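Local coordinates for motility protein B (Helicobacter pylori, PDB 3S06) that probably forms with MotA the stator of the flagellar motor and may fasten the torque-generating machinery to the cell wall, at residues Lys63-Asn68 against Ile139-Asp144. Numbering follows the deposited sequence. Where two conformers were deposited one is given.
Sequences KRVHIN and IFFSTD
Ile-67 and Phe-141 lie side by side on one face of two antiparallel strands, with Ile-67 CG1 4.1 Å from Phe-141 CD1. Both side chains set their gamma carbon (CG1 of Ile-67, CG of Phe-141) anti to the carbonyl carbon (chi1 -58° and -60°), which lays them alongside each other. In the conformers given, Val-65 CG1 meets the Phe-141 ring at its edge and Ile-139 CG2 touches Ile-67 CG2. Backbone bonds join His-66 with Ser-142 and Asn-68 with Phe-140 in both directions; the bond from His-66 N to Ser-142 O is 2.8 Å long and nearly straight (174°).

At the His-66 end the contact loosens and water takes part. One molecule bridges His-66 ND1 and Ser-142 OG, at 2.9 Å from each. Past the paired residues, in the Asp-144 conformer given, another donates to Arg-64 O and Asp-144 OD1, and the carboxylate sits at the edge of the imidazole.

In this OmpA-like periplasmic domain, strand 137-142 lies between strands 24-29 and 66-74, and strand 111-120 flanks the latter, where Ser-112 and Ser-114 hold the Asn-68 amide. Ile-151 of the second subunit, from its helix 147-159, packs on Val-65 and Phe-141.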
loop_
_atom_site.group_PDB
_atom_site.type_symbol
_atom_site.label_atom_id
_atom_site.label_comp_id
_atom_site.label_asym_id
_atom_site.label_seq_id
_atom_site.Cartn_x
_atom_site.Cartn_y
_atom_site.Cartn_z
ATOM N N LYS A 63 -1.345 2.647 19.233
ATOM C CA LYS A 63 0.106 2.445 19.466
ATOM C C LYS A 63 0.899 2.055 18.230
ATOM O O LYS A 63 2.115 2.307 18.137
ATOM C CB LYS A 63 0.332 1.330 20.506
ATOM C CG LYS A 63 0.532 1.774 21.963
ATOM C CD LYS A 63 0.474 0.555 22.906
ATOM C CE LYS A 63 0.212 0.966 24.355
ATOM N NZ LYS A 63 -0.514 -0.099 25.131
ATOM N N ARG A 64 0.226 1.404 17.285
ATOM C CA ARG A 64 0.890 0.920 16.097
ATOM C C ARG A 64 1.278 2.038 15.130
ATOM O O ARG A 64 2.091 1.813 14.241
ATOM C CB ARG A 64 0.037 -0.145 15.375
ATOM C CG ARG A 64 -1.130 0.411 14.570
ATOM C CD ARG A 64 -1.813 -0.693 13.753
ATOM N NE ARG A 64 -2.652 -1.535 14.592
ATOM C CZ ARG A 64 -3.015 -2.785 14.309
ATOM N NH1 ARG A 64 -2.605 -3.382 13.188
ATOM N NH2 ARG A 64 -3.788 -3.446 15.170
ATOM N N VAL A 65 0.703 3.225 15.308
ATOM C CA VAL A 65 0.983 4.325 14.389
ATOM C C VAL A 65 2.359 4.893 14.736
ATOM O O VAL A 65 2.691 5.078 15.913
ATOM C CB VAL A 65 -0.105 5.424 14.407
ATOM C CG1 VAL A 65 0.222 6.517 13.391
ATOM C CG2 VAL A 65 -1.479 4.810 14.102
ATOM N N HIS A 66 3.166 5.109 13.704
ATOM C CA HIS A 66 4.481 5.706 13.844
ATOM C C HIS A 66 4.382 7.149 13.410
ATOM O O HIS A 66 3.754 7.451 12.402
ATOM C CB HIS A 66 5.497 4.945 12.974
ATOM C CG HIS A 66 5.681 3.525 13.409
ATOM N ND1 HIS A 66 6.323 2.579 12.638
ATOM C CD2 HIS A 66 5.304 2.893 14.547
ATOM C CE1 HIS A 66 6.326 1.424 13.279
ATOM N NE2 HIS A 66 5.712 1.584 14.439
ATOM N N ILE A 67 4.967 8.033 14.216
ATOM C CA ILE A 67 4.920 9.473 13.973
ATOM C C ILE A 67 6.334 9.975 13.663
ATOM O O ILE A 67 7.240 9.881 14.512
ATOM C CB ILE A 67 4.366 10.183 15.242
ATOM C CG1 ILE A 67 2.968 9.616 15.551
ATOM C CG2 ILE A 67 4.266 11.710 15.014
ATOM C CD1 ILE A 67 2.501 9.876 17.014
ATOM N N ASN A 68 6.530 10.509 12.455
ATOM C CA ASN A 68 7.856 10.942 12.046
ATOM C C ASN A 68 7.802 12.431 11.752
ATOM O O ASN A 68 7.033 12.865 10.888
ATOM C CB ASN A 68 8.302 10.155 10.799
ATOM C CG ASN A 68 9.681 10.577 10.294
ATOM O OD1 ASN A 68 9.794 11.074 9.165
ATOM N ND2 ASN A 68 10.731 10.346 11.089
ATOM N N ILE A 139 4.424 16.429 9.846
ATOM C CA ILE A 139 4.255 15.284 10.725
ATOM C C ILE A 139 3.664 14.192 9.851
ATOM O O ILE A 139 2.597 14.353 9.248
ATOM C CB ILE A 139 3.372 15.572 11.943
ATOM C CG1 ILE A 139 3.884 16.795 12.693
ATOM C CG2 ILE A 139 3.349 14.337 12.895
ATOM C CD1 ILE A 139 2.973 17.227 13.779
ATOM N N PHE A 140 4.388 13.088 9.777
ATOM C CA PHE A 140 4.046 11.992 8.855
ATOM C C PHE A 140 3.626 10.795 9.694
ATOM O O PHE A 140 4.365 10.380 10.617
ATOM C CB PHE A 140 5.259 11.667 7.982
ATOM C CG PHE A 140 5.054 10.480 7.067
ATOM C CD1 PHE A 140 4.074 10.508 6.085
ATOM C CD2 PHE A 140 5.846 9.338 7.198
ATOM C CE1 PHE A 140 3.888 9.391 5.224
ATOM C CE2 PHE A 140 5.672 8.238 6.341
ATOM C CZ PHE A 140 4.666 8.278 5.361
ATOM N N PHE A 141 2.434 10.279 9.391
ATOM C CA PHE A 141 1.838 9.172 10.125
ATOM C C PHE A 141 1.855 7.929 9.249
ATOM O O PHE A 141 1.310 7.937 8.150
ATOM C CB PHE A 141 0.395 9.494 10.498
ATOM C CG PHE A 141 0.255 10.724 11.357
ATOM C CD1 PHE A 141 0.131 10.595 12.737
ATOM C CD2 PHE A 141 0.226 11.996 10.788
ATOM C CE1 PHE A 141 -0.006 11.735 13.546
ATOM C CE2 PHE A 141 0.092 13.133 11.578
ATOM C CZ PHE A 141 -0.042 13.000 12.953
ATOM N N SER A 142 2.446 6.847 9.745
ATOM C CA SER A 142 2.595 5.627 8.932
ATOM C C SER A 142 2.581 4.387 9.826
ATOM O O SER A 142 2.406 4.498 11.028
ATOM C CB SER A 142 3.902 5.664 8.132
ATOM O OG SER A 142 5.008 5.559 9.023
ATOM N N THR A 143 2.691 3.192 9.232
ATOM C CA THR A 143 2.947 1.977 10.021
ATOM C C THR A 143 4.072 1.174 9.346
ATOM O O THR A 143 4.484 1.514 8.247
ATOM C CB THR A 143 1.688 1.078 10.197
ATOM O OG1 THR A 143 1.359 0.466 8.945
ATOM C CG2 THR A 143 0.469 1.869 10.715
ATOM N N ASP A 144 4.601 0.126 9.975
ATOM C CA ASP A 144 5.588 -0.700 9.250
ATOM C C ASP A 144 5.035 -2.075 8.853
ATOM O O ASP A 144 5.792 -3.056 8.751
ATOM C CB ASP A 144 6.950 -0.806 9.988
ATOM C CG ASP A 144 6.844 -1.487 11.345
ATOM O OD1 ASP A 144 5.728 -1.861 11.770
ATOM O OD2 ASP A 144 7.905 -1.647 11.992
HETATM O O HOH W 1 3.280 -0.179 13.000
HETATM O O HOH W 2 6.732 3.321 9.826
#